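Local coordinates for protein sesquisabinene B synthase 2 (Santalum album, PDB 6A2A) that probably cyclises farnesyl diphosphate to the sesquiterpene sesquisabinene B, using magnesium or manganese ions, at residues A[303-308]-A[420-425]; A[402-407]-A[478-483]; A[408-413]-A[456-461]; A[502-507]-A[528-533]. One frame throughout, in Å; residues are numbered along the deposited sequence.

All four contacts are packings between helices, or the approach to a helix, in the alpha-helical class I terpene synthase fold. Contacts 1, 3 and 4 are buried, whereas contact 2 is partly buried, its centre about 26 Å from that of the chain, and admits waters. Contacts 2 and 3 share helix 406-416 and touch: contact 2 uses its capped start, contact 3 the turns that follow. Contact 3 is organised round an Arg457-Asp461 salt bridge and includes the metal ligand Asn460. Contact 4 trades charge for an indole-imidazole bond, and its helix 521-535 packs against Cys456 and Ile459 of contact 3. Contact 1 sets one acid among aliphatic groups, and its Leu423 reaches Val528 of contact 4.

Contact 1 (A[303-308]-A[420-425]); sequences EMEAKV and PNLLVT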
# COMPACT_ATOMS: atom_id res chain seq x y z
N GLU A 303 9.91 -2.13 6.83
CA GLU A 303 9.30 -2.01 5.48
C GLU A 303 9.81 -0.72 4.79
O GLU A 303 10.10 -0.72 3.59
CB GLU A 303 7.79 -2.08 5.57
CG GLU A 303 7.27 -3.49 5.79
CD GLU A 303 5.74 -3.60 5.95
OE1 GLU A 303 5.02 -3.02 5.14
OE2 GLU A 303 5.27 -4.32 6.88
N MET A 304 9.86 0.40 5.52
CA MET A 304 10.21 1.63 4.91
C MET A 304 11.69 1.56 4.52
O MET A 304 12.08 2.07 3.42
CB MET A 304 9.87 2.83 5.80
CG MET A 304 8.37 3.17 5.80
SD MET A 304 8.00 4.59 6.81
CE MET A 304 7.82 3.80 8.42
N GLU A 305 12.53 0.95 5.35
CA GLU A 305 13.96 0.92 4.99
C GLU A 305 14.14 0.04 3.74
O GLU A 305 14.98 0.30 2.92
CB GLU A 305 14.82 0.35 6.14
CG GLU A 305 14.88 1.22 7.39
CD GLU A 305 15.60 2.54 7.21
OE1 GLU A 305 16.75 2.52 6.77
OE2 GLU A 305 15.00 3.57 7.51
N ALA A 306 13.36 -1.04 3.65
CA ALA A 306 13.39 -1.95 2.50
C ALA A 306 12.95 -1.20 1.25
O ALA A 306 13.56 -1.39 0.16
CB ALA A 306 12.52 -3.17 2.78
N LYS A 307 11.96 -0.33 1.34
CA LYS A 307 11.54 0.45 0.16
C LYS A 307 12.68 1.37 -0.29
O LYS A 307 13.02 1.41 -1.48
CB LYS A 307 10.31 1.30 0.44
CG LYS A 307 9.02 0.54 0.69
CD LYS A 307 7.87 1.50 0.87
CE LYS A 307 6.52 0.81 0.97
NZ LYS A 307 5.45 1.84 1.11
N VAL A 308 13.28 2.10 0.66
CA VAL A 308 14.42 2.97 0.30
C VAL A 308 15.54 2.13 -0.36
O VAL A 308 16.10 2.52 -1.41
CB VAL A 308 14.91 3.74 1.52
CG1 VAL A 308 16.08 4.64 1.21
CG2 VAL A 308 13.77 4.57 2.09
N PRO A 420 24.33 6.64 4.53
CA PRO A 420 23.78 7.90 5.11
C PRO A 420 22.27 8.07 4.91
O PRO A 420 21.57 8.36 5.89
CB PRO A 420 24.59 9.00 4.45
CG PRO A 420 25.88 8.29 4.21
CD PRO A 420 25.50 6.92 3.73
N ASN A 421 21.80 7.79 3.71
CA ASN A 421 20.36 7.82 3.39
C ASN A 421 19.58 6.84 4.28
O ASN A 421 18.68 7.22 5.05
CB ASN A 421 20.18 7.50 1.91
CG ASN A 421 18.75 7.62 1.43
OD1 ASN A 421 17.81 7.60 2.23
ND2 ASN A 421 18.63 7.76 0.11
N LEU A 422 20.01 5.56 4.27
CA LEU A 422 19.28 4.54 5.02
C LEU A 422 19.35 4.82 6.52
O LEU A 422 18.35 4.64 7.20
CB LEU A 422 19.85 3.17 4.68
CG LEU A 422 19.47 2.67 3.29
CD1 LEU A 422 20.34 1.51 2.86
CD2 LEU A 422 18.01 2.30 3.24
N LEU A 423 20.52 5.22 7.03
CA LEU A 423 20.67 5.42 8.49
C LEU A 423 19.95 6.68 9.00
O LEU A 423 19.25 6.65 10.02
CB LEU A 423 22.15 5.44 8.89
CG LEU A 423 22.82 4.06 8.93
CD1 LEU A 423 24.29 4.26 9.13
CD2 LEU A 423 22.27 3.15 9.99
N VAL A 424 20.11 7.81 8.31
CA VAL A 424 19.40 9.01 8.69
C VAL A 424 17.90 8.77 8.62
O VAL A 424 17.16 9.18 9.54
CB VAL A 424 19.82 10.20 7.83
CG1 VAL A 424 18.90 11.38 8.03
CG2 VAL A 424 21.29 10.53 8.05
N THR A 425 17.44 8.05 7.59
CA THR A 425 16.02 7.72 7.53
C THR A 425 15.61 6.88 8.75
O THR A 425 14.60 7.15 9.36
CB THR A 425 15.67 7.02 6.21
OG1 THR A 425 16.01 7.91 5.13
CG2 THR A 425 14.20 6.67 6.14
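Helices 299-321 and 419-430 run nearly antiparallel, their short segments inclined at 161° with the axes 10.1 Å apart, and Glu305 and Leu422 are the residues whose CA atoms come nearest. The acid does most of the reaching. Its chain bends at the second torsion (chi2 -67°), which turns the carboxylate across to the other helix and places Glu305 OE1 2.7 Å from Leu422 O. The other oxygen, Glu305 OE2, rests 3.5 Å from the methyl Thr425 CG2. That methyl is available because the threonine turns its hydroxyl back on its own helix: Thr425 OG1 donates to Asn421 O at 2.8 Å, reaching it from the face of the carbonyl plane that the backbone N of Thr425 does not use. If an alanine here replaced Glu305, Leu422 O and the Thr425 methyl would probably lose their nearest cover from the facing helix and a gap would open between the two backbones. One turn on, Val308 supplies the apolar half. Its CG1 slides alongside Leu422 CD2 at 3.6 Å and also meets the amide oxygen Asn421 OD1, while the nitrogen of that amide bonds to Gln387 on helix 377-400. Leu422 CD2 lies over the backbone as well, 3.6 Å from Glu305 O. Helix 299-321 later carries the magnesium ligands Asp316 and Asp320, of the aspartate-rich DDxxD motif of class I terpene synthases. Around the pair, Ile364 of helix 348-372 packs on Met304, Val308 and Thr425, helix 377-400 covers Asn421 and Val424, and helix 239-270 backs Glu303, Ala306 and Lys307.

Contact 2 (A[402-407]-A[478-483]); sequences HKPTLE and IQCYMN
Cys480 holds SG beside its own backbone N (chi1 -77°), a turn that sends the sulfur to the ring of Pro404, while Leu406, with CG opposite its N (chi1 -180°), lays its branches against the same helix. The motif here is a capping box at the start of helix 406-416: Thr405 is the N-cap, its OG1 capping the backbone N of Glu408, whose side chain accepts from Thr405 N. The turn leading into that box is what helix 477-485 packs against. Cys480 SG sits 3.9 Å from Pro404 CG, and Cys480 CB lies 4.0 Å from Leu406 CA. Further along, Leu406 CD2 approaches Tyr481 CD1 obliquely at 4.2 Å; that ring is also stacked with His495. The outer part of the contact is wetter. Pro404 O accepts from one water at 2.9 Å, and this water accepts a hydrogen bond from Asn483 ND2, so the carbonyl is linked to the helix indirectly. A second water donates to Pro404 O and Cys480 O, although its very short approach to the former makes its place doubtful. Lys403 passes across the amide of Asn483 at about a right angle, with CD 3.7 Å from ND2. The amide also bonds Asn474 through ND2, and its other end is fixed within the helix: Gln479 NE2 donates to Asn483 OD1 over 2.7 Å with an angle of 152° at the hydrogen.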
# COMPACT_ATOMS: atom_id res chain seq x y z
N HIS A 402 39.58 10.64 -14.09
CA HIS A 402 40.20 10.97 -12.79
C HIS A 402 40.46 9.69 -11.99
O HIS A 402 39.64 8.78 -11.98
CB HIS A 402 39.31 11.93 -11.99
CG HIS A 402 39.91 12.48 -10.74
ND1 HIS A 402 41.08 13.21 -10.72
CD2 HIS A 402 39.46 12.47 -9.46
CE1 HIS A 402 41.36 13.57 -9.47
NE2 HIS A 402 40.36 13.15 -8.67
N LYS A 403 41.62 9.67 -11.33
CA LYS A 403 42.05 8.59 -10.47
C LYS A 403 42.15 9.15 -9.05
O LYS A 403 43.18 9.65 -8.66
CB LYS A 403 43.39 8.04 -10.97
CG LYS A 403 43.30 7.25 -12.27
CD LYS A 403 44.60 6.61 -12.72
CE LYS A 403 44.39 5.59 -13.82
NZ LYS A 403 45.41 5.70 -14.89
N PRO A 404 41.05 9.11 -8.28
CA PRO A 404 41.10 9.72 -6.97
C PRO A 404 42.00 8.92 -6.02
O PRO A 404 42.27 7.75 -6.23
CB PRO A 404 39.64 9.68 -6.48
CG PRO A 404 39.12 8.44 -7.14
CD PRO A 404 39.76 8.47 -8.52
N THR A 405 42.50 9.60 -5.00
CA THR A 405 43.15 8.95 -3.91
C THR A 405 42.11 8.13 -3.15
O THR A 405 40.90 8.44 -3.24
CB THR A 405 43.73 9.93 -2.89
OG1 THR A 405 42.72 10.85 -2.50
CG2 THR A 405 44.91 10.72 -3.42
N LEU A 406 42.58 7.22 -2.33
CA LEU A 406 41.63 6.48 -1.49
C LEU A 406 40.84 7.45 -0.61
O LEU A 406 39.61 7.32 -0.49
CB LEU A 406 42.35 5.45 -0.63
CG LEU A 406 41.43 4.64 0.27
CD1 LEU A 406 40.50 3.78 -0.60
CD2 LEU A 406 42.21 3.79 1.23
N GLU A 407 41.50 8.44 -0.02
CA GLU A 407 40.76 9.34 0.89
C GLU A 407 39.76 10.20 0.09
O GLU A 407 38.63 10.34 0.55
CB GLU A 407 41.69 10.15 1.80
CG GLU A 407 41.45 9.87 3.31
CD GLU A 407 42.29 8.77 3.99
OE1 GLU A 407 43.21 8.22 3.30
OE2 GLU A 407 42.03 8.47 5.22
N ILE A 478 40.28 -0.74 -3.40
CA ILE A 478 41.56 -1.37 -3.65
C ILE A 478 42.33 -0.67 -4.76
O ILE A 478 43.41 -0.28 -4.56
CB ILE A 478 41.42 -2.86 -3.94
CG1 ILE A 478 40.80 -3.59 -2.77
CG2 ILE A 478 42.77 -3.48 -4.21
CD1 ILE A 478 40.29 -4.95 -3.09
N GLN A 479 41.70 -0.47 -5.91
CA GLN A 479 42.34 0.17 -7.03
C GLN A 479 42.79 1.57 -6.72
O GLN A 479 43.85 1.95 -7.09
CB GLN A 479 41.48 0.13 -8.29
CG GLN A 479 42.20 0.55 -9.56
CD GLN A 479 43.36 -0.35 -9.94
OE1 GLN A 479 43.22 -1.54 -10.02
NE2 GLN A 479 44.50 0.23 -10.14
N CYS A 480 41.97 2.31 -6.00
CA CYS A 480 42.35 3.65 -5.61
C CYS A 480 43.64 3.65 -4.80
O CYS A 480 44.46 4.47 -4.99
CB CYS A 480 41.27 4.32 -4.78
SG CYS A 480 39.91 4.91 -5.71
N TYR A 481 43.74 2.75 -3.85
CA TYR A 481 44.91 2.64 -3.03
C TYR A 481 46.09 2.15 -3.85
O TYR A 481 47.16 2.62 -3.70
CB TYR A 481 44.70 1.76 -1.83
CG TYR A 481 45.87 1.75 -0.91
CD1 TYR A 481 46.10 2.78 -0.06
CD2 TYR A 481 46.76 0.71 -0.92
CE1 TYR A 481 47.18 2.78 0.77
CE2 TYR A 481 47.85 0.70 -0.09
CZ TYR A 481 48.05 1.73 0.75
OH TYR A 481 49.11 1.71 1.56
N MET A 482 45.85 1.22 -4.76
CA MET A 482 46.87 0.74 -5.66
C MET A 482 47.42 1.90 -6.47
O MET A 482 48.61 2.03 -6.60
CB MET A 482 46.31 -0.26 -6.63
CG MET A 482 46.15 -1.59 -6.04
SD MET A 482 45.38 -2.67 -7.20
CE MET A 482 46.75 -2.99 -8.30
N ASN A 483 46.55 2.75 -6.98
CA ASN A 483 46.98 3.86 -7.77
C ASN A 483 47.79 4.87 -7.01
O ASN A 483 48.62 5.51 -7.56
CB ASN A 483 45.79 4.59 -8.38
CG ASN A 483 45.08 3.79 -9.42
OD1 ASN A 483 45.51 2.73 -9.80
ND2 ASN A 483 43.97 4.28 -9.87
O HOH W 1 42.00 5.86 -8.43
O HOH W 2 44.65 7.08 -6.06

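Contact 3 (A[408-413]-A[456-461]); sequences EYLDNA and CRIIND
Asp461 OD2 is gripped by two hydroxyls: Tyr409 OH donates to its syn lone pair at 2.7 Å, and Ser477 OG bonds it as well. The other oxygen, Asp461 OD1, takes Arg457 NH1 at 3.0 Å in a salt bridge one turn along the same helix. Arg457 can serve both helices because its chain bends twice, at chi2 (52°) and chi3 (60°). The bends bring NE to Ala413 O at 2.9 Å in a nearly straight bond (165°). The oxygen lies in the guanidinium plane, whereas the nitrogen stands above the carbonyl plane. A leucine in place of Arg457 would probably cost Ala413 O its guanidinium donor and Asp461 OD1 its salt-bridge partner, leaving the buried carboxylate its hydroxyl bonds but not this countercharge. Ala413 CB lies over one face of the Tyr409 ring, toward its rim, and Leu410 CD2 meets Ile458 CG1 at 3.7 Å. The sequence from Asn460, a magnesium ligand, is consistent with the NSE/DTE motif of terpene synthases, of which Asp461 would be the second residue. Helix 377-400 brings the ligand Glu394 against Ala413, helix 477-485 covers Tyr409 and Ile458, and helix 521-535 backs Cys456 and Ile459.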
# COMPACT_ATOMS: atom_id res chain seq x y z
N GLU A 408 40.06 10.69 -1.12
CA GLU A 408 39.08 11.47 -1.85
C GLU A 408 37.92 10.56 -2.31
O GLU A 408 36.73 10.99 -2.32
CB GLU A 408 39.66 12.33 -2.98
CG GLU A 408 40.06 11.64 -4.25
CD GLU A 408 40.73 12.54 -5.29
OE1 GLU A 408 42.00 12.53 -5.38
OE2 GLU A 408 39.99 13.28 -5.98
N TYR A 409 38.25 9.36 -2.72
CA TYR A 409 37.22 8.38 -3.12
C TYR A 409 36.28 8.05 -1.94
O TYR A 409 35.06 8.16 -2.08
CB TYR A 409 37.90 7.13 -3.67
CG TYR A 409 36.95 5.97 -3.80
CD1 TYR A 409 36.08 5.91 -4.85
CD2 TYR A 409 36.94 4.95 -2.85
CE1 TYR A 409 35.18 4.87 -4.97
CE2 TYR A 409 36.10 3.87 -3.00
CZ TYR A 409 35.17 3.88 -4.01
OH TYR A 409 34.31 2.83 -4.17
N LEU A 410 36.80 7.72 -0.77
CA LEU A 410 35.93 7.25 0.33
C LEU A 410 35.07 8.38 0.86
O LEU A 410 33.94 8.13 1.29
CB LEU A 410 36.75 6.64 1.48
CG LEU A 410 37.38 5.29 1.20
CD1 LEU A 410 38.22 4.86 2.38
CD2 LEU A 410 36.33 4.21 0.88
N ASP A 411 35.56 9.63 0.84
CA ASP A 411 34.70 10.70 1.36
C ASP A 411 33.41 10.83 0.55
O ASP A 411 32.40 11.18 1.11
CB ASP A 411 35.47 12.01 1.40
CG ASP A 411 36.24 12.18 2.77
OD1 ASP A 411 35.76 11.72 3.88
OD2 ASP A 411 37.36 12.76 2.70
N ASN A 412 33.46 10.55 -0.74
CA ASN A 412 32.28 10.53 -1.58
C ASN A 412 31.58 9.16 -1.54
O ASN A 412 30.35 9.11 -1.55
CB ASN A 412 32.62 10.91 -3.00
CG ASN A 412 31.41 11.06 -3.88
OD1 ASN A 412 30.66 12.02 -3.69
ND2 ASN A 412 31.27 10.18 -4.84
N ALA A 413 32.34 8.05 -1.53
CA ALA A 413 31.76 6.73 -1.70
C ALA A 413 31.04 6.22 -0.44
O ALA A 413 30.19 5.31 -0.50
CB ALA A 413 32.87 5.79 -2.17
N CYS A 456 30.56 0.07 5.41
CA CYS A 456 29.67 -0.54 4.42
C CYS A 456 30.27 -0.42 3.01
O CYS A 456 30.24 -1.37 2.19
CB CYS A 456 28.28 0.08 4.50
SG CYS A 456 27.38 -0.36 6.01
N ARG A 457 30.84 0.77 2.72
CA ARG A 457 31.48 1.02 1.44
C ARG A 457 32.72 0.15 1.25
O ARG A 457 32.82 -0.55 0.24
CB ARG A 457 31.83 2.51 1.28
CG ARG A 457 32.75 2.81 0.11
CD ARG A 457 32.41 2.32 -1.26
NE ARG A 457 31.14 2.83 -1.77
CZ ARG A 457 30.51 2.39 -2.83
NH1 ARG A 457 30.88 1.27 -3.44
NH2 ARG A 457 29.41 3.04 -3.23
N ILE A 458 33.63 0.11 2.19
CA ILE A 458 34.85 -0.65 1.98
C ILE A 458 34.55 -2.15 1.93
O ILE A 458 35.15 -2.90 1.10
CB ILE A 458 35.88 -0.32 3.06
CG1 ILE A 458 36.44 1.09 2.82
CG2 ILE A 458 36.95 -1.38 3.07
CD1 ILE A 458 37.40 1.53 3.91
N ILE A 459 33.61 -2.60 2.74
CA ILE A 459 33.25 -4.00 2.74
C ILE A 459 32.68 -4.41 1.37
O ILE A 459 33.05 -5.39 0.82
CB ILE A 459 32.29 -4.35 3.88
CG1 ILE A 459 33.00 -4.16 5.20
CG2 ILE A 459 31.80 -5.76 3.71
CD1 ILE A 459 32.12 -4.05 6.41
N ASN A 460 31.78 -3.61 0.84
CA ASN A 460 31.22 -3.85 -0.47
C ASN A 460 32.35 -3.92 -1.50
O ASN A 460 32.39 -4.81 -2.27
CB ASN A 460 30.22 -2.77 -0.84
CG ASN A 460 29.47 -3.05 -2.12
OD1 ASN A 460 30.02 -3.14 -3.15
ND2 ASN A 460 28.19 -3.13 -2.02
N ASP A 461 33.28 -2.97 -1.47
CA ASP A 461 34.37 -2.95 -2.42
C ASP A 461 35.28 -4.19 -2.34
O ASP A 461 35.81 -4.63 -3.30
CB ASP A 461 35.20 -1.67 -2.30
CG ASP A 461 34.48 -0.42 -2.79
OD1 ASP A 461 33.31 -0.47 -3.12
OD2 ASP A 461 35.11 0.61 -2.81

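Contact 4 (A[502-507]-A[528-533]); sequences MWWKRL and VVRGSH
Trp504 and His533 make the tight part of this contact, bridging two helix segments whose axes approach no closer than 13.1 Å. The indole N-H points at the imidazole: Trp504 NE1 donates to His533 NE2 at 2.9 Å with an angle of 160°, each partner close to the plane of the other's ring. The rings therefore meet rim to rim, their planes 21° apart, without either covering the other. Since His533 NE2 accepts here, the imidazole proton would probably sit on ND1. Val529 fills in beside the bond. With CG1 opposite its backbone N (chi1 -179°), the valine sets that methyl 3.6 Å from Trp504 CZ2 and the same distance from NE1, approaching the indole obliquely. Trp217 stacks on both Trp504 and His533, which helps to fix the pair. The packing is looser away from this bond. Leu507 CD1 and Val529 CG2 meet tip to tip at 4.1 Å, and that leucine methyl also lies over one face of the indole, toward the rim. Arg530, partly exposed, runs past the edge of the six-membered ring, NE near the ring plane and 4.1 Å from Trp504 CH2, but its NE bonds to His216 O. On the outer side of helix 489-510, Lys505 forms a salt bridge with Asp181. The indole-imidazole pair thus spans two widely spaced, nearly antiparallel helices, an arrangement that fits the all-helical, two-domain architecture of plant terpene synthases.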
# COMPACT_ATOMS: atom_id res chain seq x y z
N MET A 502 40.26 -1.41 11.71
CA MET A 502 40.38 -0.10 12.41
C MET A 502 39.01 0.53 12.66
O MET A 502 38.71 1.01 13.73
CB MET A 502 41.25 0.84 11.57
CG MET A 502 41.43 2.23 12.19
SD MET A 502 40.20 3.51 11.73
CE MET A 502 40.55 3.58 9.98
N TRP A 503 38.17 0.64 11.63
CA TRP A 503 36.88 1.32 11.81
C TRP A 503 35.97 0.52 12.73
O TRP A 503 35.23 1.09 13.50
CB TRP A 503 36.23 1.61 10.46
CG TRP A 503 36.80 2.76 9.69
CD1 TRP A 503 37.47 2.73 8.51
CD2 TRP A 503 36.72 4.15 10.07
NE1 TRP A 503 37.85 4.00 8.13
CE2 TRP A 503 37.40 4.88 9.07
CE3 TRP A 503 36.21 4.81 11.18
CZ2 TRP A 503 37.52 6.26 9.13
CZ3 TRP A 503 36.38 6.17 11.26
CH2 TRP A 503 36.98 6.87 10.24
N TRP A 504 36.05 -0.83 12.71
CA TRP A 504 35.36 -1.59 13.70
C TRP A 504 35.83 -1.25 15.12
O TRP A 504 35.03 -1.21 16.02
CB TRP A 504 35.52 -3.10 13.41
CG TRP A 504 34.34 -3.74 12.75
CD1 TRP A 504 34.29 -4.15 11.45
CD2 TRP A 504 33.04 -3.99 13.29
NE1 TRP A 504 33.06 -4.68 11.17
CE2 TRP A 504 32.28 -4.61 12.27
CE3 TRP A 504 32.44 -3.82 14.55
CZ2 TRP A 504 30.98 -5.06 12.47
CZ3 TRP A 504 31.14 -4.23 14.73
CH2 TRP A 504 30.43 -4.86 13.70
N LYS A 505 37.12 -1.12 15.32
CA LYS A 505 37.64 -0.70 16.65
C LYS A 505 37.01 0.62 17.12
O LYS A 505 36.61 0.79 18.27
CB LYS A 505 39.15 -0.61 16.58
CG LYS A 505 39.89 -1.96 16.61
CD LYS A 505 41.31 -1.79 16.19
CE LYS A 505 42.05 -3.10 16.08
NZ LYS A 505 43.46 -2.89 15.69
N ARG A 506 36.89 1.57 16.20
CA ARG A 506 36.25 2.86 16.54
C ARG A 506 34.78 2.68 16.86
O ARG A 506 34.26 3.24 17.79
CB ARG A 506 36.53 3.83 15.38
CG ARG A 506 38.02 3.98 15.10
CD ARG A 506 38.46 5.27 14.44
NE ARG A 506 38.59 6.32 15.43
CZ ARG A 506 39.10 7.52 15.17
NH1 ARG A 506 39.55 7.82 13.95
NH2 ARG A 506 39.19 8.40 16.14
N LEU A 507 34.01 1.91 16.04
CA LEU A 507 32.64 1.56 16.35
C LEU A 507 32.47 0.94 17.75
O LEU A 507 31.56 1.30 18.48
CB LEU A 507 32.19 0.52 15.31
CG LEU A 507 31.41 0.90 14.08
CD1 LEU A 507 30.70 -0.35 13.52
CD2 LEU A 507 30.42 2.04 14.27
N VAL A 528 23.93 -2.61 10.08
CA VAL A 528 24.16 -2.44 8.61
C VAL A 528 25.54 -2.95 8.22
O VAL A 528 25.74 -3.41 7.10
CB VAL A 528 23.92 -1.01 8.06
CG1 VAL A 528 22.49 -0.61 8.21
CG2 VAL A 528 24.81 0.04 8.70
N VAL A 529 26.54 -2.80 9.09
CA VAL A 529 27.85 -3.27 8.79
C VAL A 529 27.85 -4.80 8.67
O VAL A 529 28.43 -5.38 7.74
CB VAL A 529 28.88 -2.78 9.82
CG1 VAL A 529 30.26 -3.29 9.46
CG2 VAL A 529 28.88 -1.24 9.95
N ARG A 530 27.22 -5.41 9.65
CA ARG A 530 27.11 -6.90 9.67
C ARG A 530 26.41 -7.38 8.39
O ARG A 530 26.86 -8.36 7.77
CB ARG A 530 26.37 -7.32 10.93
CG ARG A 530 27.18 -7.15 12.20
CD ARG A 530 26.30 -7.15 13.43
NE ARG A 530 27.17 -7.20 14.60
CZ ARG A 530 26.78 -6.99 15.85
NH1 ARG A 530 25.52 -6.61 16.12
NH2 ARG A 530 27.66 -7.14 16.85
N GLY A 531 25.34 -6.68 8.01
CA GLY A 531 24.67 -6.98 6.73
C GLY A 531 25.65 -6.94 5.57
O GLY A 531 25.60 -7.80 4.69
N SER A 532 26.53 -5.92 5.51
CA SER A 532 27.48 -5.80 4.43
C SER A 532 28.47 -6.97 4.42
O SER A 532 28.77 -7.53 3.37
CB SER A 532 28.19 -4.45 4.46
OG SER A 532 27.22 -3.44 4.27
N HIS A 533 28.96 -7.31 5.58
CA HIS A 533 29.91 -8.43 5.65
C HIS A 533 29.23 -9.70 5.14
O HIS A 533 29.87 -10.46 4.38
CB HIS A 533 30.39 -8.76 7.09
CG HIS A 533 31.40 -7.83 7.67
ND1 HIS A 533 32.65 -7.70 7.16
CD2 HIS A 533 31.30 -6.98 8.71
CE1 HIS A 533 33.32 -6.86 7.91
NE2 HIS A 533 32.51 -6.38 8.83